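PDB 4ZAD: ferulic acid decarboxylase 1 from Candida dubliniensis, which probably catalyses the reversible, prenylated-FMN-dependent decarboxylation of aromatic acids such as cinnamic, p-coumaric and ferulic acid to their vinyl derivatives. Local coordinates for residues A[104-109]-A[335-340]; A[343-348]-A[401-406]; A[395-400]-A[411-416]. All coordinates share one frame; numbering follows the deposited sequence.

Contact 1. Residues A[104-109]-A[335-340]; sequences DFLVAN and GGLVSA
Leu106 and Val107, on the last turn of helix 99-108, pack against Leu337 and Ala340 of helix 334-347 in a small, buried and largely apolar helix-helix contact between the N-terminal and C-terminal family regions of the chain. The two short helical segments approach to 9.9 Å between axes and cross at -46°, and Val107 and Ala340 bring their CA atoms nearest, 6.2 Å apart. Leu106 touches both partners on the other helix. Its CG stands anti to the carbonyl carbon (chi1 -63°), and one methyl enters the angle between the two partners: Leu106 CD1 lies 3.7 Å from Leu337 CD2 and 3.8 Å from Ala340 CB. The Leu337 side chain meets that of Leu106 at a slant, only its CD2 branch touching, whereas Ala340 points its single methyl group at the opposing helix. Beside this trio, Val107 turns CG2 onto the backbone of Ala340, resting 3.5 Å from Ala340 O; this is a van der Waals contact of a methyl group with a carbonyl. Away from the contact, Asn109 ends the helical conformation and folds its amide back, Asn109 ND2 donating to Phe105 O at 2.9 Å in a nearly straight bond (174°). The same carbonyl also accepts from Asn109 N, and the two donors reach it from opposite faces of its plane. Leu228 of helix 224-230 touches both Leu106 and Leu337, and Leu247 of helix 240-247 also packs on Leu106, so the pair belongs to a larger apolar cluster. With the Leu337 side chain about 6 Å from the prenylated flavin, the arrangement is a helix-helix packing close to the prenylated-flavin site of a UbiD-type decarboxylase.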
# COMPACT_ATOMS: atom_id res chain seq x y z
N ASP A 104 12.96 8.49 -18.13
CA ASP A 104 14.19 9.26 -18.46
C ASP A 104 14.28 9.55 -19.94
O ASP A 104 14.78 10.60 -20.36
CB ASP A 104 15.51 8.62 -17.94
CG ASP A 104 15.52 8.43 -16.41
OD1 ASP A 104 14.85 9.24 -15.70
OD2 ASP A 104 16.17 7.46 -15.93
N PHE A 105 13.79 8.61 -20.74
CA PHE A 105 13.78 8.79 -22.18
C PHE A 105 12.90 9.98 -22.63
O PHE A 105 13.32 10.78 -23.47
CB PHE A 105 13.38 7.50 -22.86
CG PHE A 105 13.38 7.57 -24.35
CD1 PHE A 105 14.57 7.60 -25.06
CD2 PHE A 105 12.18 7.62 -25.06
CE1 PHE A 105 14.57 7.67 -26.47
CE2 PHE A 105 12.16 7.70 -26.46
CZ PHE A 105 13.36 7.72 -27.17
N LEU A 106 11.70 10.10 -22.04
CA LEU A 106 10.80 11.22 -22.31
C LEU A 106 11.43 12.52 -21.82
O LEU A 106 11.55 13.48 -22.55
CB LEU A 106 9.44 11.00 -21.67
CG LEU A 106 8.57 9.81 -22.11
CD1 LEU A 106 7.59 9.39 -20.99
CD2 LEU A 106 7.81 10.03 -23.47
N VAL A 107 11.85 12.57 -20.57
CA VAL A 107 12.58 13.74 -20.07
C VAL A 107 13.75 14.11 -20.99
O VAL A 107 13.90 15.28 -21.37
CB VAL A 107 13.07 13.49 -18.61
CG1 VAL A 107 14.12 14.51 -18.17
CG2 VAL A 107 11.85 13.46 -17.66
N ALA A 108 14.54 13.12 -21.38
CA ALA A 108 15.73 13.35 -22.20
C ALA A 108 15.37 14.05 -23.50
O ALA A 108 16.13 14.91 -23.98
CB ALA A 108 16.42 12.06 -22.50
N ASN A 109 14.21 13.71 -24.05
CA ASN A 109 13.78 14.24 -25.35
C ASN A 109 12.85 15.48 -25.29
O ASN A 109 12.31 15.92 -26.32
CB ASN A 109 13.17 13.10 -26.18
CG ASN A 109 14.24 12.16 -26.80
OD1 ASN A 109 14.68 12.38 -27.93
ND2 ASN A 109 14.62 11.11 -26.07
N GLY A 335 -0.81 8.92 -14.88
CA GLY A 335 0.18 9.14 -13.85
C GLY A 335 1.65 9.14 -14.30
O GLY A 335 2.45 9.99 -13.86
N GLY A 336 2.02 8.17 -15.14
CA GLY A 336 3.39 8.03 -15.59
C GLY A 336 3.82 9.28 -16.30
O GLY A 336 4.93 9.76 -16.13
N LEU A 337 2.90 9.83 -17.10
CA LEU A 337 3.26 10.92 -17.96
C LEU A 337 3.17 12.23 -17.22
O LEU A 337 3.91 13.13 -17.52
CB LEU A 337 2.38 10.92 -19.21
CG LEU A 337 2.47 9.61 -20.01
CD1 LEU A 337 1.49 9.71 -21.16
CD2 LEU A 337 3.90 9.30 -20.50
N VAL A 338 2.27 12.34 -16.24
CA VAL A 338 2.40 13.44 -15.28
C VAL A 338 3.75 13.38 -14.60
O VAL A 338 4.39 14.40 -14.44
CB VAL A 338 1.29 13.46 -14.21
CG1 VAL A 338 1.76 14.25 -13.02
CG2 VAL A 338 0.04 14.09 -14.78
N SER A 339 4.17 12.17 -14.22
CA SER A 339 5.47 11.99 -13.54
C SER A 339 6.63 12.45 -14.41
O SER A 339 7.51 13.13 -13.92
CB SER A 339 5.70 10.52 -13.17
OG SER A 339 4.72 10.09 -12.28
N ALA A 340 6.60 12.04 -15.68
CA ALA A 340 7.61 12.41 -16.63
C ALA A 340 7.63 13.91 -16.86
O ALA A 340 8.68 14.53 -16.75
CB ALA A 340 7.41 11.68 -17.92

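Contact 2. Residues A[343-348]-A[401-406]; sequences KYLISQ and KECYKV. With 4LU (1-deoxy-5-O-phosphono-1-(3,3,4,5-tetramethyl-9,11-dioxo-2,3,8,9,10,11-hexahydro-7H-quinolino[1,8-fg]pteridin-12-ium-7-y l)-D-ribitol), chain E.
Leu345 CD1 projects from helix 334-347 into a shallow cradle formed by Glu402, Cys403 and Val406 of the loop that follows helix 386-399. The second torsion of Leu345 sets CD1 anti to CA (chi2 -178°), and this methyl is the end that reaches the loop. Leu345 CD1 lies 3.4 Å from Glu402 O, 3.8 Å from Cys403 SG and 4.0 Å from Val406 CG2; a backbone carbonyl, a thiol and a methyl group all meet the loop-facing side of this one methyl. Glu402 adds its CB to this cradle, but its chain then bends at chi2 (76°) and carries the carboxylate away from the leucine. There Glu402 OE2 is met on its syn side by Lys401 NZ at 3.1 Å, in a salt bridge whose nitrogen sits 31° out of the carboxylate plane. Phe396 and Leu397 of helix 386-399 also pack on Cys403, extending the apolar surroundings of the thiol.

Lys405 leaves the same loop in another direction. Its chain is extended through chi3 and bends only at the last torsion, bringing Lys405 NZ to 2.7 Å from O3P of the prenylated FMN phosphate, a charge-assisted hydrogen bond. Lys405 CB lies over the centre of the Tyr404 ring, 3.9 Å above its plane. Pro195, Gln196 and His197 also touch the lysine side chain. One short loop thus packs on the helix through Glu402, Cys403 and, more lightly, Val406 while Lys405 grips the phosphate, forming part of the prenylated-FMN site of the UbiD family.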
# COMPACT_ATOMS: atom_id res chain seq x y z
N LYS A 343 9.08 15.62 -13.82
CA LYS A 343 10.52 15.41 -13.71
C LYS A 343 11.18 16.44 -14.61
O LYS A 343 12.06 17.13 -14.19
CB LYS A 343 10.94 14.01 -14.15
CG LYS A 343 12.00 13.36 -13.33
CD LYS A 343 13.39 13.99 -13.42
CE LYS A 343 14.52 12.89 -13.16
NZ LYS A 343 14.35 11.58 -14.00
N TYR A 344 10.72 16.55 -15.86
CA TYR A 344 11.32 17.50 -16.75
C TYR A 344 11.29 18.89 -16.13
O TYR A 344 12.32 19.50 -15.93
CB TYR A 344 10.72 17.50 -18.16
CG TYR A 344 11.42 18.54 -19.01
CD1 TYR A 344 12.74 18.34 -19.46
CD2 TYR A 344 10.83 19.76 -19.28
CE1 TYR A 344 13.42 19.33 -20.18
CE2 TYR A 344 11.49 20.74 -20.00
CZ TYR A 344 12.77 20.52 -20.44
OH TYR A 344 13.40 21.52 -21.17
N LEU A 345 10.10 19.38 -15.81
CA LEU A 345 9.97 20.72 -15.27
C LEU A 345 10.85 20.97 -14.03
O LEU A 345 11.36 22.07 -13.85
CB LEU A 345 8.49 21.01 -14.98
CG LEU A 345 7.64 21.24 -16.22
CD1 LEU A 345 6.20 21.56 -15.88
CD2 LEU A 345 8.25 22.42 -16.99
N ILE A 346 11.04 19.96 -13.19
CA ILE A 346 11.75 20.11 -11.91
C ILE A 346 13.26 20.27 -12.15
O ILE A 346 13.94 21.09 -11.57
CB ILE A 346 11.47 18.88 -11.01
CG1 ILE A 346 10.14 19.07 -10.29
CG2 ILE A 346 12.51 18.70 -10.00
CD1 ILE A 346 9.79 17.93 -9.30
N SER A 347 13.77 19.38 -12.97
CA SER A 347 14.97 19.53 -13.78
C SER A 347 15.42 20.94 -14.15
O SER A 347 16.59 21.23 -14.21
CB SER A 347 14.62 18.86 -15.07
OG SER A 347 15.64 18.86 -15.99
N GLN A 348 14.48 21.78 -14.48
CA GLN A 348 14.78 23.11 -14.93
C GLN A 348 14.67 24.10 -13.80
O GLN A 348 14.89 25.27 -14.02
CB GLN A 348 13.82 23.50 -16.05
CG GLN A 348 13.99 22.68 -17.29
CD GLN A 348 15.32 22.95 -18.00
OE1 GLN A 348 16.17 22.07 -18.10
NE2 GLN A 348 15.50 24.19 -18.48
N LYS A 401 3.21 28.75 -13.05
CA LYS A 401 2.83 28.74 -14.46
C LYS A 401 3.38 27.52 -15.18
O LYS A 401 2.89 27.16 -16.26
CB LYS A 401 3.26 30.04 -15.17
CG LYS A 401 4.76 30.29 -15.31
CD LYS A 401 5.05 31.25 -16.55
CE LYS A 401 6.31 32.19 -16.40
NZ LYS A 401 7.63 31.52 -16.00
N GLU A 402 4.43 26.94 -14.61
CA GLU A 402 5.00 25.71 -15.17
C GLU A 402 4.07 24.52 -14.93
O GLU A 402 3.69 23.84 -15.89
CB GLU A 402 6.40 25.39 -14.60
CG GLU A 402 7.55 26.26 -15.13
CD GLU A 402 7.59 27.68 -14.54
OE1 GLU A 402 6.98 27.96 -13.48
OE2 GLU A 402 8.25 28.54 -15.19
N CYS A 403 3.71 24.30 -13.66
CA CYS A 403 3.03 23.08 -13.22
C CYS A 403 1.53 23.19 -12.86
O CYS A 403 0.91 22.19 -12.53
CB CYS A 403 3.77 22.55 -12.01
SG CYS A 403 5.53 22.39 -12.27
N TYR A 404 0.94 24.38 -12.93
CA TYR A 404 -0.43 24.59 -12.51
C TYR A 404 -1.39 23.57 -13.10
O TYR A 404 -2.23 23.04 -12.38
CB TYR A 404 -0.90 26.02 -12.84
CG TYR A 404 -1.39 26.23 -14.23
CD1 TYR A 404 -0.49 26.42 -15.26
CD2 TYR A 404 -2.76 26.23 -14.54
CE1 TYR A 404 -0.93 26.61 -16.58
CE2 TYR A 404 -3.21 26.43 -15.88
CZ TYR A 404 -2.28 26.61 -16.88
OH TYR A 404 -2.64 26.80 -18.20
N LYS A 405 -1.26 23.30 -14.39
CA LYS A 405 -2.03 22.29 -15.05
C LYS A 405 -1.43 20.87 -14.91
O LYS A 405 -2.16 19.87 -14.68
CB LYS A 405 -2.11 22.62 -16.54
CG LYS A 405 -2.55 21.44 -17.40
CD LYS A 405 -2.89 21.85 -18.84
CE LYS A 405 -3.28 20.63 -19.67
NZ LYS A 405 -2.16 19.67 -19.77
N VAL A 406 -0.11 20.78 -15.09
CA VAL A 406 0.56 19.48 -15.16
C VAL A 406 0.17 18.64 -13.95
O VAL A 406 -0.25 17.48 -14.11
CB VAL A 406 2.09 19.61 -15.22
CG1 VAL A 406 2.73 18.30 -14.84
CG2 VAL A 406 2.57 20.15 -16.59
C9 4LU E . -5.95 10.01 -20.33
C8 4LU E . -5.95 8.74 -20.91
C7 4LU E . -7.15 8.04 -21.12
C10 4LU E . -8.29 12.84 -19.98
C6 4LU E . -8.42 8.66 -20.62
N3 4LU E . -10.62 14.28 -19.98
C2 4LU E . -9.44 14.92 -19.98
C13 4LU E . -10.04 8.15 -22.28
C5 4LU E . -9.71 8.00 -20.81
C1 4LU E . -10.65 10.02 -19.65
O2 4LU E . -9.47 16.16 -20.01
N1 4LU E . -8.29 14.21 -19.98
C4 4LU E . -10.68 12.93 -19.96
O4 4LU E . -11.85 12.47 -19.96
C4A 4LU E . -9.54 12.17 -19.95
N5 4LU E . -9.50 10.64 -19.57
C3 4LU E . -10.80 8.77 -20.23
C12 4LU E . -9.73 6.52 -20.45
C5A 4LU E . -8.34 10.00 -19.97
C7M 4LU E . -7.21 6.68 -21.76
C8M 4LU E . -4.62 8.19 -21.35
C9A 4LU E . -7.13 10.71 -20.01
N10 4LU E . -7.12 12.15 -19.99
C1' 4LU E . -5.98 12.89 -19.43
C2' 4LU E . -5.34 13.70 -20.55
O2' 4LU E . -5.16 12.83 -21.69
C3' 4LU E . -4.01 14.34 -20.13
O3' 4LU E . -4.24 15.29 -19.07
C4' 4LU E . -3.30 15.04 -21.31
O4' 4LU E . -2.26 15.89 -20.79
C5' 4LU E . -4.26 15.93 -22.11
O5' 4LU E . -3.64 16.64 -23.16
P 4LU E . -3.29 18.19 -23.09
O2P 4LU E . -2.88 18.38 -24.55
O3P 4LU E . -2.18 18.25 -22.02
O1P 4LU E . -4.56 18.89 -22.66

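Contact 3. Residues A[395-400]-A[411-416]; sequences DFLFRS and HEIILV
The last turns of helix 386-399 lie beside strand 412-417 with their nearest CA atoms, Leu397 CA and Ile413 CA, 9.0 Å apart, a spacing bridged by side chains. A wider pi-type turn spans residues 395-399 at this end of the helix. Leu397 and Phe398, consecutive in sequence, both direct their side chains at the strand, and Ile413 answers them with all its branches. Phe398 and Ile413 come from opposite directions: the far end of the ring reaches the isoleucine, with Phe398 CZ 3.5 Å from Ile413 CG1 and Phe398 CE1 4.0 Å from Ile413 CD1. The ring meets this aliphatic chain obliquely. Leu397 crosses the same isoleucine at a slant, Leu397 CD1 lying 4.1 Å from both Ile413 CD1 and Ile413 CG2. Ile413 can serve both neighbours because CG1 is anti to the carbonyl carbon (chi1 -49°) and the chain bends again at chi2 (-63°), bringing CD1 within touch of both the phenyl ring and the leucine methyl.

This is the packing of a helix on one face of the mixed, five-stranded sheet of the C-terminal region, in which 412-417 runs parallel to its neighbours 369-374 and 470-475. Val393, a turn earlier on the helix, and Val372 of strand 369-374 also touch Ile413, while Phe445 meets Phe398 edge-to-face. Glu412 points away from the helix, and its OE2 is hydrogen-bonded to both Thr473 OG1 and Tyr432 OH. Just beyond, Ser400 OG donates to Phe396 O at 2.5 Å, in the carbonyl plane, and is also hydrogen-bonded to Cys403 N.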
# COMPACT_ATOMS: atom_id res chain seq x y z
N ASP A 395 4.26 25.31 -3.88
CA ASP A 395 4.00 26.52 -4.65
C ASP A 395 4.35 26.19 -6.08
O ASP A 395 3.60 26.52 -7.02
CB ASP A 395 4.83 27.71 -4.16
CG ASP A 395 4.17 28.46 -2.99
OD1 ASP A 395 2.98 28.18 -2.67
OD2 ASP A 395 4.86 29.34 -2.39
N PHE A 396 5.46 25.48 -6.23
CA PHE A 396 5.92 25.17 -7.55
C PHE A 396 5.01 24.22 -8.32
O PHE A 396 4.69 24.48 -9.46
CB PHE A 396 7.32 24.61 -7.54
CG PHE A 396 7.86 24.39 -8.92
CD1 PHE A 396 7.97 25.46 -9.81
CD2 PHE A 396 8.24 23.12 -9.34
CE1 PHE A 396 8.45 25.24 -11.11
CE2 PHE A 396 8.73 22.92 -10.60
CZ PHE A 396 8.83 23.97 -11.49
N LEU A 397 4.65 23.11 -7.69
CA LEU A 397 3.85 22.09 -8.31
C LEU A 397 2.36 22.47 -8.41
O LEU A 397 1.71 22.12 -9.38
CB LEU A 397 4.03 20.76 -7.56
CG LEU A 397 5.44 20.15 -7.62
CD1 LEU A 397 5.45 18.77 -6.94
CD2 LEU A 397 5.96 20.00 -9.04
N PHE A 398 1.83 23.19 -7.42
CA PHE A 398 0.41 23.50 -7.43
C PHE A 398 0.06 24.84 -8.06
O PHE A 398 -1.06 25.01 -8.58
CB PHE A 398 -0.21 23.44 -6.03
CG PHE A 398 -0.13 22.09 -5.34
CD1 PHE A 398 -0.24 20.91 -6.06
CD2 PHE A 398 0.03 22.02 -3.97
CE1 PHE A 398 -0.16 19.69 -5.42
CE2 PHE A 398 0.09 20.80 -3.33
CZ PHE A 398 0.02 19.63 -4.05
N ARG A 399 0.99 25.80 -8.02
CA ARG A 399 0.65 27.17 -8.40
C ARG A 399 1.48 27.78 -9.51
O ARG A 399 1.08 28.82 -10.06
CB ARG A 399 0.73 28.07 -7.19
CG ARG A 399 -0.20 27.74 -6.04
CD ARG A 399 -0.29 28.95 -5.08
NE ARG A 399 -1.05 28.63 -3.88
CZ ARG A 399 -2.01 29.37 -3.30
NH1 ARG A 399 -2.39 30.58 -3.78
NH2 ARG A 399 -2.59 28.89 -2.19
N SER A 400 2.63 27.20 -9.84
CA SER A 400 3.46 27.86 -10.83
C SER A 400 2.84 27.77 -12.22
O SER A 400 2.07 26.85 -12.54
CB SER A 400 4.87 27.28 -10.84
OG SER A 400 4.93 26.01 -11.43
N HIS A 411 -3.09 15.41 -5.44
CA HIS A 411 -3.52 15.88 -4.23
C HIS A 411 -2.59 15.75 -3.01
O HIS A 411 -2.79 16.42 -2.02
CB HIS A 411 -4.89 15.37 -3.85
CG HIS A 411 -6.03 16.21 -4.35
ND1 HIS A 411 -6.36 16.30 -5.69
CD2 HIS A 411 -6.99 16.89 -3.68
CE1 HIS A 411 -7.45 17.05 -5.82
NE2 HIS A 411 -7.84 17.43 -4.62
N GLU A 412 -1.59 14.88 -3.08
CA GLU A 412 -0.65 14.73 -1.98
C GLU A 412 0.74 14.48 -2.55
O GLU A 412 0.92 13.64 -3.43
CB GLU A 412 -1.10 13.60 -1.06
CG GLU A 412 -0.19 13.38 0.13
CD GLU A 412 -0.91 12.90 1.38
OE1 GLU A 412 -2.12 12.64 1.32
OE2 GLU A 412 -0.24 12.80 2.42
N ILE A 413 1.70 15.27 -2.10
CA ILE A 413 3.06 15.18 -2.61
C ILE A 413 3.83 14.66 -1.42
O ILE A 413 3.61 15.12 -0.30
CB ILE A 413 3.64 16.52 -3.01
CG1 ILE A 413 2.67 17.30 -3.91
CG2 ILE A 413 5.02 16.31 -3.66
CD1 ILE A 413 2.36 16.64 -5.27
N ILE A 414 4.71 13.69 -1.67
CA ILE A 414 5.31 12.94 -0.60
C ILE A 414 6.81 13.04 -0.70
O ILE A 414 7.40 12.57 -1.63
CB ILE A 414 4.89 11.52 -0.71
CG1 ILE A 414 3.39 11.43 -0.38
CG2 ILE A 414 5.70 10.69 0.25
CD1 ILE A 414 2.86 10.04 -0.42
N LEU A 415 7.44 13.75 0.21
CA LEU A 415 8.86 13.98 0.11
C LEU A 415 9.55 12.89 0.92
O LEU A 415 9.23 12.71 2.07
CB LEU A 415 9.21 15.36 0.62
CG LEU A 415 8.45 16.52 -0.05
CD1 LEU A 415 8.78 17.88 0.71
CD2 LEU A 415 8.71 16.68 -1.51
N VAL A 416 10.45 12.16 0.28
CA VAL A 416 11.14 11.08 0.93
C VAL A 416 12.63 11.08 0.57
O VAL A 416 13.03 11.56 -0.48
CB VAL A 416 10.49 9.73 0.58
CG1 VAL A 416 10.61 9.40 -0.92
CG2 VAL A 416 11.12 8.66 1.44

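In the fold
Helix 334-347 joins contacts 1 and 2, whose centres are about 11 Å apart. Across them Asp104 OD1 forms a 2.9 Å salt bridge with Lys343 NZ, which also pairs with Asp358, and Val107 CG2 packs 3.7 Å from Lys343 CB. Contacts 2 and 3, with centres about 10 Å apart, interlock along the chain: Cys403 CB lies 3.3 Å from Phe396 O, and Leu345 O is near the Phe396 ring. Contacts 1 and 3 do not touch; their centres are about 17 Å apart. Lys405 of contact 2 binds the prenylated flavin directly. In contact 1 the side chain of Leu337 is about 6 Å from the bound prenylated flavin. Contact 3 does not reach it; the Phe398 side chain is about 11 Å from that of Lys405.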